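Local coordinates for caspase recruitment domain-containing protein 19 (PDB 4FH0) that associates with BCL10 through its CARD, the domain seen here, and helps inhibit BCL10-induced NF-kappa-B activation, at residues A[42-47]-A[67-72]; A[80-85]-A[94-99]. The protein carries 2 engineered substitutions. All coordinates share one frame; numbering follows the deposited sequence.

Contact 1 of 2, residues A[42-47]-A[67-72]. Engineered in segment 67-72: Met-67 (natural residue Leu).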
loop_
_atom_site.group_PDB
_atom_site.type_symbol
_atom_site.label_atom_id
_atom_site.label_comp_id
_atom_site.label_asym_id
_atom_site.label_seq_id
_atom_site.Cartn_x
_atom_site.Cartn_y
_atom_site.Cartn_z
ATOM N N GLN A 42 2.713 3.737 13.407
ATOM C CA GLN A 42 3.419 2.666 12.733
ATOM C C GLN A 42 2.419 1.613 12.281
ATOM O O GLN A 42 1.793 0.924 13.089
ATOM C CB GLN A 42 4.439 2.038 13.663
ATOM C CG GLN A 42 5.234 0.941 13.005
ATOM C CD GLN A 42 6.309 0.370 13.908
ATOM O OE1 GLN A 42 6.041 -0.045 15.040
ATOM N NE2 GLN A 42 7.532 0.353 13.419
ATOM N N ILE A 43 2.232 1.533 10.974
ATOM C CA ILE A 43 1.273 0.612 10.393
ATOM C C ILE A 43 1.880 -0.773 10.202
ATOM O O ILE A 43 1.193 -1.792 10.371
ATOM C CB ILE A 43 0.775 1.177 9.070
ATOM C CG1 ILE A 43 0.143 2.562 9.304
ATOM C CG2 ILE A 43 -0.189 0.227 8.386
ATOM C CD1 ILE A 43 -0.863 2.617 10.408
ATOM N N LEU A 44 3.170 -0.815 9.873
ATOM C CA LEU A 44 3.895 -2.065 9.657
ATOM C C LEU A 44 5.069 -2.187 10.595
ATOM O O LEU A 44 5.899 -1.280 10.685
ATOM C CB LEU A 44 4.405 -2.144 8.223
ATOM C CG LEU A 44 3.367 -2.107 7.102
ATOM C CD1 LEU A 44 4.091 -2.117 5.745
ATOM C CD2 LEU A 44 2.385 -3.261 7.210
ATOM N N THR A 45 5.143 -3.317 11.289
ATOM C CA THR A 45 6.294 -3.594 12.123
ATOM C C THR A 45 7.526 -3.826 11.251
ATOM O O THR A 45 7.408 -3.993 10.040
ATOM C CB THR A 45 6.066 -4.867 12.952
ATOM O OG1 THR A 45 5.971 -5.985 12.067
ATOM C CG2 THR A 45 4.802 -4.753 13.785
ATOM N N ASN A 46 8.708 -3.860 11.855
ATOM C CA ASN A 46 9.908 -4.153 11.093
ATOM C C ASN A 46 9.827 -5.509 10.399
ATOM O O ASN A 46 10.205 -5.630 9.248
ATOM C CB ASN A 46 11.148 -4.119 11.993
ATOM C CG ASN A 46 11.549 -2.716 12.382
ATOM O OD1 ASN A 46 10.863 -1.737 12.074
ATOM N ND2 ASN A 46 12.664 -2.612 13.073
ATOM N N LYS A 47 9.320 -6.528 11.091
ATOM C CA LYS A 47 9.215 -7.842 10.458
ATOM C C LYS A 47 8.225 -7.832 9.292
ATOM O O LYS A 47 8.478 -8.432 8.251
ATOM C CB LYS A 47 8.862 -8.936 11.475
HETATM N N MSE A 67 -2.413 -5.288 0.612
HETATM C CA MSE A 67 -3.781 -4.794 0.570
HETATM C C MSE A 67 -4.677 -5.548 1.532
HETATM O O MSE A 67 -5.476 -4.937 2.226
HETATM C CB MSE A 67 -4.370 -4.890 -0.834
HETATM C CG MSE A 67 -3.610 -4.121 -1.886
HETATM SE SE MSE A 67 -3.457 -2.196 -1.503
HETATM C CE MSE A 67 -1.589 -2.170 -1.005
ATOM N N SER A 68 -4.536 -6.873 1.585
ATOM C CA SER A 68 -5.335 -7.662 2.508
ATOM C C SER A 68 -5.036 -7.279 3.944
ATOM O O SER A 68 -5.934 -7.198 4.771
ATOM C CB SER A 68 -5.070 -9.144 2.305
ATOM O OG SER A 68 -5.469 -9.554 1.017
ATOM N N HIS A 69 -3.763 -7.090 4.249
ATOM C CA HIS A 69 -3.349 -6.692 5.578
ATOM C C HIS A 69 -3.979 -5.366 5.998
ATOM O O HIS A 69 -4.510 -5.250 7.102
ATOM C CB HIS A 69 -1.827 -6.612 5.601
ATOM C CG HIS A 69 -1.264 -6.153 6.905
ATOM N ND1 HIS A 69 -0.628 -7.008 7.773
ATOM C CD2 HIS A 69 -1.221 -4.931 7.481
ATOM C CE1 HIS A 69 -0.228 -6.333 8.835
ATOM N NE2 HIS A 69 -0.588 -5.074 8.692
ATOM N N LEU A 70 -3.941 -4.371 5.114
ATOM C CA LEU A 70 -4.486 -3.058 5.436
ATOM C C LEU A 70 -5.996 -3.113 5.572
ATOM O O LEU A 70 -6.557 -2.493 6.476
ATOM C CB LEU A 70 -4.088 -2.054 4.361
ATOM C CG LEU A 70 -2.594 -1.772 4.215
ATOM C CD1 LEU A 70 -2.335 -1.067 2.908
ATOM C CD2 LEU A 70 -2.073 -0.946 5.382
ATOM N N GLN A 71 -6.658 -3.824 4.667
ATOM C CA GLN A 71 -8.115 -3.931 4.737
ATOM C C GLN A 71 -8.571 -4.566 6.040
ATOM O O GLN A 71 -9.608 -4.158 6.604
ATOM C CB GLN A 71 -8.668 -4.708 3.531
ATOM C CG GLN A 71 -8.465 -3.961 2.208
ATOM C CD GLN A 71 -8.640 -4.807 0.967
ATOM O OE1 GLN A 71 -9.144 -5.910 1.022
ATOM N NE2 GLN A 71 -8.238 -4.269 -0.166
ATOM N N ARG A 72 -7.834 -5.562 6.528
ATOM C CA ARG A 72 -8.241 -6.220 7.781
ATOM C C ARG A 72 -7.918 -5.375 9.018
ATOM O O ARG A 72 -8.585 -5.491 10.057
ATOM C CB ARG A 72 -7.652 -7.647 7.886
ATOM C CG ARG A 72 -6.185 -7.785 8.268
ATOM C CD ARG A 72 -5.790 -9.268 8.512
ATOM N NE ARG A 72 -6.022 -10.108 7.332
ATOM C CZ ARG A 72 -5.107 -10.429 6.413
ATOM N NH1 ARG A 72 -3.858 -9.999 6.511
ATOM N NH2 ARG A 72 -5.451 -11.182 5.376
HETATM O O HOH W 1 0.639 -4.385 11.316
HETATM O O HOH W 2 -1.372 -2.654 10.339
#

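Contact 2 of 2, residues A[80-85]-A[94-99]. With SO4 (sulfate ion), chain C; SO4 (sulfate ion), chain D.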
loop_
_atom_site.group_PDB
_atom_site.type_symbol
_atom_site.label_atom_id
_atom_site.label_comp_id
_atom_site.label_asym_id
_atom_site.label_seq_id
_atom_site.Cartn_x
_atom_site.Cartn_y
_atom_site.Cartn_z
ATOM N N GLU A 80 -3.540 5.896 6.116
ATOM C CA GLU A 80 -2.104 6.097 6.045
ATOM C C GLU A 80 -1.546 5.569 4.736
ATOM O O GLU A 80 -0.629 6.157 4.180
ATOM C CB GLU A 80 -1.406 5.458 7.250
ATOM C CG GLU A 80 -1.783 6.095 8.574
ATOM C CD GLU A 80 -1.362 7.560 8.679
ATOM O OE1 GLU A 80 -0.377 7.977 8.031
ATOM O OE2 GLU A 80 -2.019 8.298 9.429
ATOM N N PHE A 81 -2.080 4.455 4.245
ATOM C CA PHE A 81 -1.646 3.953 2.957
ATOM C C PHE A 81 -1.882 4.997 1.865
ATOM O O PHE A 81 -1.013 5.227 1.030
ATOM C CB PHE A 81 -2.345 2.643 2.593
ATOM C CG PHE A 81 -2.051 2.211 1.203
ATOM C CD1 PHE A 81 -0.848 1.600 0.888
ATOM C CD2 PHE A 81 -2.965 2.440 0.193
ATOM C CE1 PHE A 81 -0.572 1.217 -0.428
ATOM C CE2 PHE A 81 -2.668 2.100 -1.110
ATOM C CZ PHE A 81 -1.482 1.474 -1.420
ATOM N N TYR A 82 -3.062 5.619 1.838
ATOM C CA TYR A 82 -3.334 6.618 0.807
ATOM C C TYR A 82 -2.385 7.794 0.908
ATOM O O TYR A 82 -1.968 8.339 -0.109
ATOM C CB TYR A 82 -4.784 7.077 0.820
ATOM C CG TYR A 82 -5.673 6.093 0.081
ATOM C CD1 TYR A 82 -6.337 5.078 0.743
ATOM C CD2 TYR A 82 -5.816 6.163 -1.289
ATOM C CE1 TYR A 82 -7.121 4.172 0.051
ATOM C CE2 TYR A 82 -6.616 5.269 -1.983
ATOM C CZ TYR A 82 -7.255 4.268 -1.321
ATOM O OH TYR A 82 -8.027 3.341 -2.006
ATOM N N ARG A 83 -2.035 8.198 2.121
ATOM C CA ARG A 83 -1.070 9.269 2.259
ATOM C C ARG A 83 0.290 8.833 1.715
ATOM O O ARG A 83 0.954 9.579 0.994
ATOM C CB ARG A 83 -0.946 9.731 3.707
ATOM C CG ARG A 83 0.179 10.777 3.842
ATOM C CD ARG A 83 0.048 11.585 5.106
ATOM N NE ARG A 83 1.257 12.350 5.434
ATOM C CZ ARG A 83 2.256 11.869 6.170
ATOM N NH1 ARG A 83 2.198 10.626 6.637
ATOM N NH2 ARG A 83 3.308 12.616 6.447
ATOM N N ALA A 84 0.707 7.611 2.020
ATOM C CA ALA A 84 1.986 7.105 1.536
ATOM C C ALA A 84 2.007 7.012 0.014
ATOM O O ALA A 84 3.027 7.271 -0.643
ATOM C CB ALA A 84 2.279 5.731 2.166
ATOM N N LEU A 85 0.881 6.610 -0.558
ATOM C CA LEU A 85 0.743 6.540 -2.007
ATOM C C LEU A 85 0.842 7.920 -2.645
ATOM O O LEU A 85 1.473 8.098 -3.685
ATOM C CB LEU A 85 -0.588 5.883 -2.369
ATOM C CG LEU A 85 -0.799 5.491 -3.820
ATOM C CD1 LEU A 85 0.034 4.283 -4.197
ATOM C CD2 LEU A 85 -2.288 5.235 -4.079
ATOM N N SER A 94 -3.372 9.959 -8.076
ATOM C CA SER A 94 -4.324 10.868 -8.682
ATOM C C SER A 94 -5.305 10.154 -9.628
ATOM O O SER A 94 -6.401 10.631 -9.860
ATOM C CB SER A 94 -3.589 11.999 -9.411
ATOM O OG SER A 94 -2.905 11.525 -10.550
ATOM N N ARG A 95 -4.937 8.991 -10.138
ATOM C CA ARG A 95 -5.734 8.290 -11.147
ATOM C C ARG A 95 -6.665 7.227 -10.563
ATOM O O ARG A 95 -7.444 6.626 -11.279
ATOM C CB ARG A 95 -4.804 7.597 -12.145
ATOM C CG ARG A 95 -3.993 8.512 -13.035
ATOM C CD ARG A 95 -2.967 7.706 -13.813
ATOM N NE ARG A 95 -3.602 6.857 -14.820
ATOM C CZ ARG A 95 -3.212 5.620 -15.127
ATOM N NH1 ARG A 95 -2.184 5.054 -14.503
ATOM N NH2 ARG A 95 -3.866 4.941 -16.058
ATOM N N LEU A 96 -6.587 6.965 -9.268
ATOM C CA LEU A 96 -7.394 5.878 -8.707
ATOM C C LEU A 96 -8.892 6.108 -8.830
ATOM O O LEU A 96 -9.352 7.218 -8.685
ATOM C CB LEU A 96 -7.046 5.681 -7.251
ATOM C CG LEU A 96 -5.644 5.159 -7.012
ATOM C CD1 LEU A 96 -5.454 5.009 -5.528
ATOM C CD2 LEU A 96 -5.430 3.848 -7.762
ATOM N N PRO A 97 -9.662 5.031 -9.058
ATOM C CA PRO A 97 -11.078 5.242 -9.353
ATOM C C PRO A 97 -11.906 5.708 -8.144
ATOM O O PRO A 97 -12.963 6.300 -8.338
ATOM C CB PRO A 97 -11.540 3.869 -9.854
ATOM C CG PRO A 97 -10.638 2.909 -9.243
ATOM C CD PRO A 97 -9.299 3.608 -9.104
ATOM N N SER A 98 -11.434 5.456 -6.924
ATOM C CA SER A 98 -12.205 5.799 -5.735
ATOM C C SER A 98 -12.136 7.304 -5.501
ATOM O O SER A 98 -12.839 7.827 -4.646
ATOM C CB SER A 98 -11.676 5.057 -4.506
ATOM O OG SER A 98 -10.426 5.590 -4.127
ATOM N N ARG A 99 -11.249 7.953 -6.260
ATOM C CA ARG A 99 -11.068 9.403 -6.316
ATOM C C ARG A 99 -12.316 10.029 -6.925
ATOM O O ARG A 99 -12.855 11.000 -6.402
ATOM C CB ARG A 99 -9.815 9.669 -7.183
ATOM C CG ARG A 99 -9.426 11.102 -7.521
ATOM C CD ARG A 99 -8.342 11.675 -6.598
ATOM N NE ARG A 99 -7.355 10.703 -6.124
ATOM C CZ ARG A 99 -7.040 10.552 -4.845
ATOM N NH1 ARG A 99 -7.610 11.324 -3.919
ATOM N NH2 ARG A 99 -6.163 9.635 -4.484
HETATM S S SO4 C . -6.281 10.801 -0.512
HETATM O O1 SO4 C . -6.537 9.741 -1.493
HETATM O O2 SO4 C . -7.359 10.821 0.471
HETATM O O3 SO4 C . -4.982 10.617 0.122
HETATM O O4 SO4 C . -6.252 12.101 -1.209
HETATM S S SO4 D . -1.653 2.197 -17.025
HETATM O O1 SO4 D . -3.108 2.216 -17.054
HETATM O O2 SO4 D . -1.166 2.300 -15.633
HETATM O O3 SO4 D . -1.225 0.884 -17.511
HETATM O O4 SO4 D . -1.077 3.241 -17.862
#

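Contact 1 of 2, residues A[42-47]-A[67-72]
Ile-43 and Leu-70 meet through one methyl each, CG2 of Ile-43 lying 3.7 Å from CD2 of Leu-70, with the two side chains crossing at about a right angle. On Ile-43 that methyl branch stands opposite the backbone N, while CG1 takes the position beside the N (chi1 -58°); the Ile-43 side chain also packs on Asp-77 of helix 75-88. The CB of Leu-70 is not aimed straight at the loop; CD2 makes up the difference. Leu-44, next to Ile-43 in the loop, adds a van der Waals touch on the imidazole: CD2 of Leu-44 sits 3.8 Å from NE2 of His-69, coming in at a slant to the ring. Leu-44 also packs on Ile-33 and Leu-36 of helix 26-37 and on Phe-52.

The polar part runs through water. No direct hydrogen bond joins the segments, and the carbonyl O of Ile-43 stays 4.1 Å from NE2 of His-69. Two waters beside the pair reach both atoms. The first donates to Ile-43 O at 2.8 Å and lies 3.0 Å from His-69 NE2, in the plane of the ring at its edge. The second also donates to Ile-43 O, at 2.7 Å, and lies within bonding distance of the same NE2, at 3.0 Å; the two probably share this nitrogen or compete for it. The CB of His-69 is directed at the loop, and with CG anti to the backbone N (chi1 178°) the ring carries NE2 to the waters. The side chain also touches Glu-48 of helix 46-52.

The contact therefore has two chemical halves: a dry one of isoleucine and leucine methyls, joining the loop ahead of helix 46-52 to helix 59-73, and a wet one in which water, not a direct bond to His-69, satisfies the carbonyl of Ile-43. The in-plane water probably favours the present orientation of the imidazole.

Contact 2 of 2, residues A[80-85]-A[94-99]
Oxygen O1 of the chain C sulfate takes two hydrogen bonds from Arg-99, NH2 at 3.0 Å and NH1 at 3.1 Å, and also rests 3.7 Å from CD2 of Tyr-82 across the contact. The sulfur lies in the guanidinium plane, at its edge, yet the bonds are bent, the NH2 one to 147°. Bends at chi2 and chi3 fold the arginine back to this place. The ion, probably from the crystallisation liquor, is also held by Tyr-7, Arg-10 and His-93.

The rest of the packing across the segments is largely apolar. CD1 of Leu-96 lies 3.7 Å from CE2 of Tyr-82, and it meets CD2 of Leu-85 tip to tip at 3.5 Å, a tight fit. Asp-14 OD2 joins both segments by accepting from Tyr-82 OH and bonding Ser-98 OG. A phenylalanine in place of Tyr-82 would probably leave Asp-14 OD2 without its tyrosine hydroxyl partner.

In the six-helix bundle of a CARD, a death-fold domain, this is where the chain leaving helix 90-95 folds back over helix 75-88 and reaches helix 7-18.

How the contacts relate
The two contacts follow one another along the chain and lie on opposite sides of its centre, their own centres about 16 Å apart. They nevertheless touch, through the helical hairpin of 59-73 and 75-88. Phe-81 of contact 2 does most of this: its CE1 is 3.6 Å from CE of the engineered selenomethionine Met-67, and its CD1 is 3.7 Å from CD1 of Leu-70. At the loop side, CG1 of Ile-43 packs 3.9 Å from CB of Glu-80. Helix 75-88 supplies a segment of contact 2, is packed on by side chains of contact 1, and carries Cys-78, which forms the redox-active disulfide with Cys-8. Both sulfates bind arginines of 94-99, and only the chain C ion also touches Tyr-82.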